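PDB 4KG7: peptidase S8 and S53, subtilisin, kexin, sedolisin from Mycobacterium smegmatis, which is a mycosin (MycP3), a subtilisin-like serine protease of the ESX-3 type VII secretion system that probably cleaves peptide bonds through an Asp-His-Ser charge relay. Local coordinates for residues Q24-R29 / F140-P145; A225-N230 / F274-P279; H346-T351 / V371-W376. All blocks are in the same frame, centred on the assembly; numbering follows the deposited sequence.

Interaction 1: residues Q24-R29 / F140-P145; sequences QPMMQR and FAPRTP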
# COMPACT_ATOMS: atom_id res chain seq x y z
N GLN A 24 -14.58 12.96 -14.04
CA GLN A 24 -14.93 14.35 -14.35
C GLN A 24 -13.72 15.23 -14.10
O GLN A 24 -12.79 14.85 -13.38
CB GLN A 24 -16.14 14.85 -13.54
CG GLN A 24 -15.99 14.81 -12.04
CD GLN A 24 -17.20 15.37 -11.30
OE1 GLN A 24 -17.85 16.32 -11.73
NE2 GLN A 24 -17.50 14.76 -10.15
N PRO A 25 -13.71 16.41 -14.72
CA PRO A 25 -12.58 17.31 -14.53
C PRO A 25 -12.34 17.66 -13.06
O PRO A 25 -13.29 17.85 -12.31
CB PRO A 25 -12.97 18.52 -15.36
CG PRO A 25 -13.83 17.95 -16.45
CD PRO A 25 -14.65 16.93 -15.74
N MET A 26 -11.07 17.71 -12.67
CA MET A 26 -10.65 17.97 -11.29
C MET A 26 -9.91 19.30 -11.24
O MET A 26 -9.34 19.75 -12.24
CB MET A 26 -9.73 16.85 -10.80
CG MET A 26 -10.34 15.46 -10.94
SD MET A 26 -11.77 15.22 -9.87
CE MET A 26 -10.93 14.84 -8.34
N MET A 27 -9.93 19.92 -10.07
CA MET A 27 -9.18 21.17 -9.85
C MET A 27 -8.39 21.03 -8.57
O MET A 27 -8.82 20.36 -7.64
CB MET A 27 -10.12 22.40 -9.81
CG MET A 27 -10.75 22.74 -8.47
SD MET A 27 -11.90 24.16 -8.53
CE MET A 27 -10.77 25.51 -8.16
N GLN A 28 -7.23 21.67 -8.52
CA GLN A 28 -6.40 21.62 -7.33
C GLN A 28 -6.98 22.60 -6.30
O GLN A 28 -7.17 23.76 -6.63
CB GLN A 28 -4.96 21.98 -7.68
CG GLN A 28 -4.01 21.73 -6.52
CD GLN A 28 -2.57 21.97 -6.87
OE1 GLN A 28 -2.17 21.94 -8.05
NE2 GLN A 28 -1.76 22.20 -5.85
N ARG A 29 -7.28 22.12 -5.10
CA ARG A 29 -7.92 22.97 -4.07
C ARG A 29 -6.97 23.38 -2.96
O ARG A 29 -7.27 24.32 -2.23
CB ARG A 29 -9.14 22.26 -3.46
CG ARG A 29 -8.80 21.13 -2.50
CD ARG A 29 -10.03 20.38 -2.01
NE ARG A 29 -9.70 19.01 -1.60
CZ ARG A 29 -10.58 18.06 -1.28
NH1 ARG A 29 -11.90 18.31 -1.29
NH2 ARG A 29 -10.16 16.85 -0.93
N PHE A 140 -6.89 17.61 -4.57
CA PHE A 140 -7.78 17.86 -5.71
C PHE A 140 -9.21 17.47 -5.39
O PHE A 140 -9.47 16.60 -4.55
CB PHE A 140 -7.31 17.09 -6.94
CG PHE A 140 -6.04 17.60 -7.52
CD1 PHE A 140 -4.84 17.35 -6.89
CD2 PHE A 140 -6.04 18.34 -8.70
CE1 PHE A 140 -3.65 17.82 -7.41
CE2 PHE A 140 -4.84 18.80 -9.23
CZ PHE A 140 -3.65 18.56 -8.57
N ALA A 141 -10.12 18.14 -6.07
CA ALA A 141 -11.54 17.84 -5.98
C ALA A 141 -12.16 18.10 -7.34
O ALA A 141 -11.56 18.78 -8.17
CB ALA A 141 -12.19 18.72 -4.93
N PRO A 142 -13.37 17.60 -7.57
CA PRO A 142 -14.07 17.93 -8.81
C PRO A 142 -14.20 19.43 -9.04
O PRO A 142 -14.45 20.20 -8.10
CB PRO A 142 -15.45 17.31 -8.59
CG PRO A 142 -15.20 16.16 -7.70
CD PRO A 142 -14.14 16.63 -6.76
N ARG A 143 -14.02 19.85 -10.28
CA ARG A 143 -14.14 21.24 -10.64
C ARG A 143 -15.57 21.73 -10.35
O ARG A 143 -15.77 22.84 -9.82
CB ARG A 143 -13.79 21.41 -12.12
CG ARG A 143 -13.48 22.83 -12.54
CD ARG A 143 -13.15 22.87 -14.02
NE ARG A 143 -14.32 22.52 -14.82
CZ ARG A 143 -14.30 21.99 -16.05
NH1 ARG A 143 -13.14 21.77 -16.67
NH2 ARG A 143 -15.44 21.70 -16.65
N THR A 144 -16.56 20.91 -10.70
CA THR A 144 -17.96 21.23 -10.41
C THR A 144 -18.20 20.94 -8.92
O THR A 144 -17.99 19.80 -8.48
CB THR A 144 -18.91 20.43 -11.31
OG1 THR A 144 -18.66 20.78 -12.68
CG2 THR A 144 -20.38 20.74 -10.96
N PRO A 145 -18.56 21.98 -8.13
CA PRO A 145 -18.66 21.83 -6.67
C PRO A 145 -19.99 21.22 -6.26
O PRO A 145 -20.84 21.90 -5.68
CB PRO A 145 -18.53 23.28 -6.17
CG PRO A 145 -19.09 24.09 -7.27
CD PRO A 145 -18.77 23.38 -8.55
O HOH W 1 -16.05 18.43 -12.50
O HOH W 2 -19.16 17.33 -9.36

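Interaction 2: residues A225-N230 / F274-P279; sequences AACESN and FTMAGP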
# COMPACT_ATOMS: atom_id res chain seq x y z
N ALA A 225 -15.31 7.65 4.74
CA ALA A 225 -15.50 7.75 6.19
C ALA A 225 -14.21 7.55 6.99
O ALA A 225 -13.25 6.93 6.53
CB ALA A 225 -16.55 6.74 6.64
N ALA A 226 -14.20 8.08 8.22
CA ALA A 226 -13.09 7.83 9.11
C ALA A 226 -13.03 6.32 9.34
O ALA A 226 -14.03 5.69 9.65
CB ALA A 226 -13.27 8.59 10.43
N CYS A 227 -11.86 5.75 9.15
CA CYS A 227 -11.61 4.34 9.45
C CYS A 227 -11.66 4.08 10.95
O CYS A 227 -11.13 4.87 11.73
CB CYS A 227 -10.23 3.97 8.93
SG CYS A 227 -10.04 4.09 7.13
N GLU A 228 -12.26 2.97 11.38
CA GLU A 228 -12.25 2.60 12.79
C GLU A 228 -11.95 1.13 12.93
O GLU A 228 -12.42 0.31 12.13
CB GLU A 228 -13.61 2.91 13.44
CG GLU A 228 -13.88 4.39 13.60
CD GLU A 228 -15.26 4.73 14.14
OE1 GLU A 228 -16.08 3.82 14.43
OE2 GLU A 228 -15.52 5.96 14.25
N SER A 229 -11.17 0.78 13.95
CA SER A 229 -10.93 -0.62 14.23
C SER A 229 -12.22 -1.37 14.48
O SER A 229 -13.12 -0.88 15.18
CB SER A 229 -10.02 -0.76 15.44
OG SER A 229 -8.67 -0.53 15.08
N ASN A 230 -12.27 -2.59 13.95
CA ASN A 230 -13.41 -3.49 14.12
C ASN A 230 -13.25 -4.41 15.32
O ASN A 230 -12.13 -4.61 15.79
CB ASN A 230 -13.56 -4.31 12.86
CG ASN A 230 -13.95 -3.46 11.69
OD1 ASN A 230 -15.07 -2.94 11.66
ND2 ASN A 230 -13.02 -3.25 10.75
N PHE A 274 -2.14 2.75 16.15
CA PHE A 274 -3.10 3.26 15.15
C PHE A 274 -3.54 2.23 14.12
O PHE A 274 -4.36 2.52 13.27
CB PHE A 274 -2.48 4.46 14.43
CG PHE A 274 -1.15 4.17 13.81
CD1 PHE A 274 -1.07 3.49 12.59
CD2 PHE A 274 0.03 4.46 14.48
CE1 PHE A 274 0.17 3.17 12.05
CE2 PHE A 274 1.27 4.16 13.92
CZ PHE A 274 1.35 3.51 12.70
N THR A 275 -3.02 1.01 14.17
CA THR A 275 -3.31 0.08 13.07
C THR A 275 -4.77 -0.36 13.13
O THR A 275 -5.26 -0.73 14.20
CB THR A 275 -2.28 -1.07 12.99
OG1 THR A 275 -2.19 -1.56 11.64
CG2 THR A 275 -2.59 -2.20 13.93
N MET A 276 -5.45 -0.33 11.99
CA MET A 276 -6.91 -0.61 11.99
C MET A 276 -7.17 -2.11 12.04
O MET A 276 -6.78 -2.83 11.11
CB MET A 276 -7.54 -0.05 10.73
CG MET A 276 -9.05 -0.25 10.68
SD MET A 276 -9.69 0.43 9.14
CE MET A 276 -11.28 -0.36 9.08
N ALA A 277 -7.91 -2.57 13.04
CA ALA A 277 -8.23 -3.99 13.16
C ALA A 277 -9.30 -4.37 12.16
O ALA A 277 -10.28 -3.67 12.00
CB ALA A 277 -8.73 -4.31 14.54
N GLY A 278 -9.11 -5.52 11.51
CA GLY A 278 -10.16 -6.08 10.68
C GLY A 278 -9.87 -7.54 10.40
O GLY A 278 -8.71 -7.97 10.49
N PRO A 279 -10.89 -8.29 9.98
CA PRO A 279 -10.78 -9.75 9.76
C PRO A 279 -10.00 -10.13 8.52
O PRO A 279 -9.72 -11.31 8.32
CB PRO A 279 -12.24 -10.19 9.63
CG PRO A 279 -12.91 -8.99 9.06
CD PRO A 279 -12.27 -7.81 9.75

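Interaction 3: residues H346-T351 / V371-W376; sequences HRLTTT and VAALTW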
# COMPACT_ATOMS: atom_id res chain seq x y z
N HIS A 346 1.39 -17.02 0.26
CA HIS A 346 1.54 -18.09 1.24
C HIS A 346 2.93 -18.08 1.86
O HIS A 346 3.09 -18.23 3.07
CB HIS A 346 1.28 -19.44 0.55
CG HIS A 346 1.46 -20.63 1.44
ND1 HIS A 346 0.48 -21.09 2.29
CD2 HIS A 346 2.52 -21.45 1.61
CE1 HIS A 346 0.92 -22.17 2.92
NE2 HIS A 346 2.16 -22.38 2.56
N ARG A 347 3.94 -17.89 1.05
CA ARG A 347 5.31 -17.85 1.54
C ARG A 347 5.50 -16.67 2.51
O ARG A 347 6.18 -16.78 3.53
CB ARG A 347 6.22 -17.76 0.32
CG ARG A 347 7.69 -17.64 0.59
CD ARG A 347 8.46 -17.88 -0.70
NE ARG A 347 8.61 -19.30 -1.00
CZ ARG A 347 9.61 -20.08 -0.59
NH1 ARG A 347 10.59 -19.60 0.19
NH2 ARG A 347 9.61 -21.35 -0.93
N LEU A 348 4.93 -15.51 2.17
CA LEU A 348 5.08 -14.34 3.01
C LEU A 348 4.39 -14.56 4.34
O LEU A 348 4.93 -14.22 5.41
CB LEU A 348 4.50 -13.13 2.30
CG LEU A 348 5.30 -12.63 1.08
CD1 LEU A 348 4.53 -11.55 0.37
CD2 LEU A 348 6.67 -12.12 1.49
N THR A 349 3.16 -15.06 4.30
CA THR A 349 2.40 -15.20 5.55
C THR A 349 2.89 -16.37 6.40
O THR A 349 2.96 -16.27 7.61
CB THR A 349 0.89 -15.30 5.33
OG1 THR A 349 0.60 -16.45 4.53
CG2 THR A 349 0.34 -14.07 4.67
N THR A 350 3.24 -17.49 5.78
CA THR A 350 3.62 -18.68 6.56
C THR A 350 4.97 -18.49 7.24
O THR A 350 5.27 -19.18 8.23
CB THR A 350 3.64 -19.94 5.68
OG1 THR A 350 4.67 -19.84 4.72
CG2 THR A 350 2.34 -20.12 5.00
N THR A 351 5.77 -17.54 6.77
CA THR A 351 7.10 -17.28 7.36
C THR A 351 7.16 -16.01 8.21
O THR A 351 8.21 -15.66 8.72
CB THR A 351 8.22 -17.18 6.29
OG1 THR A 351 7.98 -16.06 5.42
CG2 THR A 351 8.29 -18.46 5.46
N VAL A 371 14.10 -12.67 5.27
CA VAL A 371 15.09 -13.74 5.13
C VAL A 371 14.40 -15.11 5.22
O VAL A 371 14.70 -16.03 4.44
CB VAL A 371 16.24 -13.60 6.13
CG1 VAL A 371 17.07 -14.86 6.15
CG2 VAL A 371 17.09 -12.38 5.79
N ALA A 372 13.46 -15.24 6.14
CA ALA A 372 12.71 -16.50 6.26
C ALA A 372 11.93 -16.77 4.98
O ALA A 372 11.89 -17.90 4.49
CB ALA A 372 11.78 -16.44 7.45
N ALA A 373 11.30 -15.73 4.42
CA ALA A 373 10.54 -15.89 3.18
C ALA A 373 11.42 -16.30 2.01
O ALA A 373 11.02 -17.07 1.12
CB ALA A 373 9.77 -14.62 2.86
N LEU A 374 12.66 -15.82 2.03
CA LEU A 374 13.58 -16.08 0.95
C LEU A 374 14.28 -17.41 1.08
O LEU A 374 14.89 -17.86 0.13
CB LEU A 374 14.60 -14.94 0.85
CG LEU A 374 13.98 -13.65 0.28
CD1 LEU A 374 14.81 -12.45 0.65
CD2 LEU A 374 13.78 -13.72 -1.23
N THR A 375 14.21 -18.05 2.24
CA THR A 375 14.92 -19.31 2.45
C THR A 375 14.04 -20.52 2.80
O THR A 375 14.54 -21.65 2.88
CB THR A 375 15.96 -19.14 3.56
OG1 THR A 375 15.32 -18.73 4.76
CG2 THR A 375 16.99 -18.10 3.17
N TRP A 376 12.75 -20.30 3.02
CA TRP A 376 11.84 -21.38 3.37
C TRP A 376 11.72 -22.42 2.26
O TRP A 376 11.71 -22.09 1.08
CB TRP A 376 10.46 -20.78 3.69
CG TRP A 376 9.41 -21.78 4.09
CD1 TRP A 376 9.36 -22.51 5.25
CD2 TRP A 376 8.24 -22.12 3.34
NE1 TRP A 376 8.23 -23.31 5.26
CE2 TRP A 376 7.53 -23.09 4.10
CE3 TRP A 376 7.72 -21.71 2.10
CZ2 TRP A 376 6.32 -23.65 3.65
CZ3 TRP A 376 6.52 -22.26 1.66
CH2 TRP A 376 5.84 -23.23 2.44

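Interaction 1: residues Q24-R29 / F140-P145
Met-27 and Ala-141 exchange two backbone hydrogen bonds, Met-27 N to Ala-141 O at 2.8 Å and Ala-141 N to Met-27 O at 3.0 Å, which makes them the hydrogen-bonded pair of a short antiparallel ribbon. Met-26 with Pro-142 and Gln-28 with Phe-140 are the non-hydrogen-bonded pairs flanking it. A third backbone bond, Arg-143 N to Pro-25 O, follows beyond the Met-26/Pro-142 pair, whose non-hydrogen-bonded position suits a proline.

Gln-28 can be followed outward over the Phe-140 ring. Its CB sits over one face, 3.9 Å from the ring centroid and 27° off the normal, a CH-pi contact. With CG anti to the backbone N (chi1 -171°) the extended chain runs out past the CZ end of the ring: CG nears CZ and CE1, CD lies by CZ, and OE1 is 3.7 Å from Phe-140 CZ. The amide plane is turned 37° from the ring, and NE2 bonds to Ser-30 O.

Arg-143 lays one guanidinium face on Pro-25, with NH1 3.5 Å from Pro-25 CB. Met-26, bent at chi2 and chi3, folds SD against Pro-142 N and CA and brings CE to the Ala-141-Pro-142 peptide. Gln-24 NE2 lies beside the Pro-142 ring, while its OE1 accepts from two waters; one also bonds Pro-25 O and Thr-144 N, the other Thr-144 O.

This two-stranded sheet is a surface feature, its centre about 25 Å from the centre of the chain, separate from the seven-stranded parallel sheet. It ties strand 26-28 to strand 140-142, which in sequence comes between strand 129-134 and helix 150-170.

Interaction 2: residues A225-N230 / F274-P279
Ser-229 and Ala-277 bring two irregular chains to a CA-CA distance of 4.4 Å, the end-to-end directions of 227-230 and 275-278 lying 56° apart. One backbone-to-backbone hydrogen bond joins them, from Asn-230 N to Ala-277 O at 3.0 Å, with the donor above the carbonyl plane. The Asn-230 side chain adds a second grip on the same oxygen: ND2 reaches Ala-277 O at 3.0 Å in the carbonyl plane, though that oxygen is tilted from the amide plane and the N-H is bent to 142°. CG, lying beside the backbone N, turns the amide back along its own N-H, allowing both donors to meet one acceptor. The other peptide group of Ala-277 is held as well, its N-H running almost straight (171°) to Ser-229 OG.

In the subtilisin fold both segments are connections around the parallel sheet: the loop holding 225-230 follows strand 209-213, and the one holding 274-279 leads from strand 259-265 into the outermost strand 281-286. Asn-230 also bonds to the start of strand 248-251 and the residue before it, through ND2 to Ser-248 O and OD1 to Thr-247 N.

Met-276 supplies the apolar half of the contact. Its chain is fully extended and runs alongside residues 227-230, with CG near Glu-228 O, SD 3.6 Å from Cys-227 CB and the terminal CE 3.3 Å from Glu-228 O and 3.8 Å from Asn-230 ND2. Ala-277 CB points toward the other segment and packs by Asn-230 O and Ser-229 OG. Beside the thioether, Cys-227 SG is joined in a disulfide to Cys-183, whose side chain also touches Met-276 from strand 182-185.

Interaction 3: residues H346-T351 / V371-W376
Arg-347 spends its guanidinium on two carbonyls at the C-terminal end of helix 370-375, those of Ala-373 and, just beyond the helix, Trp-376. NH1 donates to Ala-373 O at 2.7 Å, with that oxygen in the guanidinium plane, and also to Trp-376 O at 2.9 Å. NH1 and NH2 take Trp-376 O end-on between them, while Ala-373 O lies at the other side of NH1, near CD; acceptors on both sides of NH1 would limit rotation of the group. A bend at chi3 (-81°) brings it there, and Trp-376 CE3 lies over the centre of one face, the two planes 62° apart.

Thr-351 lies between the two segments. Its OG1 touches Ala-373 CB at 3.4 Å and CG2 meets Trp-376 CB at 3.6 Å. OG1 is oriented by its bond to Arg-347 O at 2.7 Å. Farther along the indole, CH2 of Trp-376 approaches the edge of the His-346 ring.

Further out, Phe-336 makes a cation-pi contact with Arg-347. The axes of helix segments 346-350 and 371-375 come within 8.7 Å, their directions 132° apart. Both pack on helix 318-335: Arg-347 and Ala-373 share Val-332, and Leu-348 reaches Val-328 and Leu-260 of strand 259-265.

In the fold
The three contacts follow one another in series along the chain, and none touches another. Interactions 1 and 3 lie on opposite sides of the chain's centre, their centres about 44 Å apart; that of interaction 2 is about 28 Å from the first and 26 Å from the third. Phe-140 of interaction 1 is about 12 Å from the predicted catalytic His-104, side chain to side chain. Interaction 2 is a buried contact between loops, with Thr-275 about 10 Å from predicted Ser-319 by the same measure. Strand 259-265 precedes 274-279 and receives Leu-348 of interaction 3. Together the contacts appear to hold peripheral elements, namely N-terminal strand, loops and C-terminal helices, to the subtilisin core around the predicted triad.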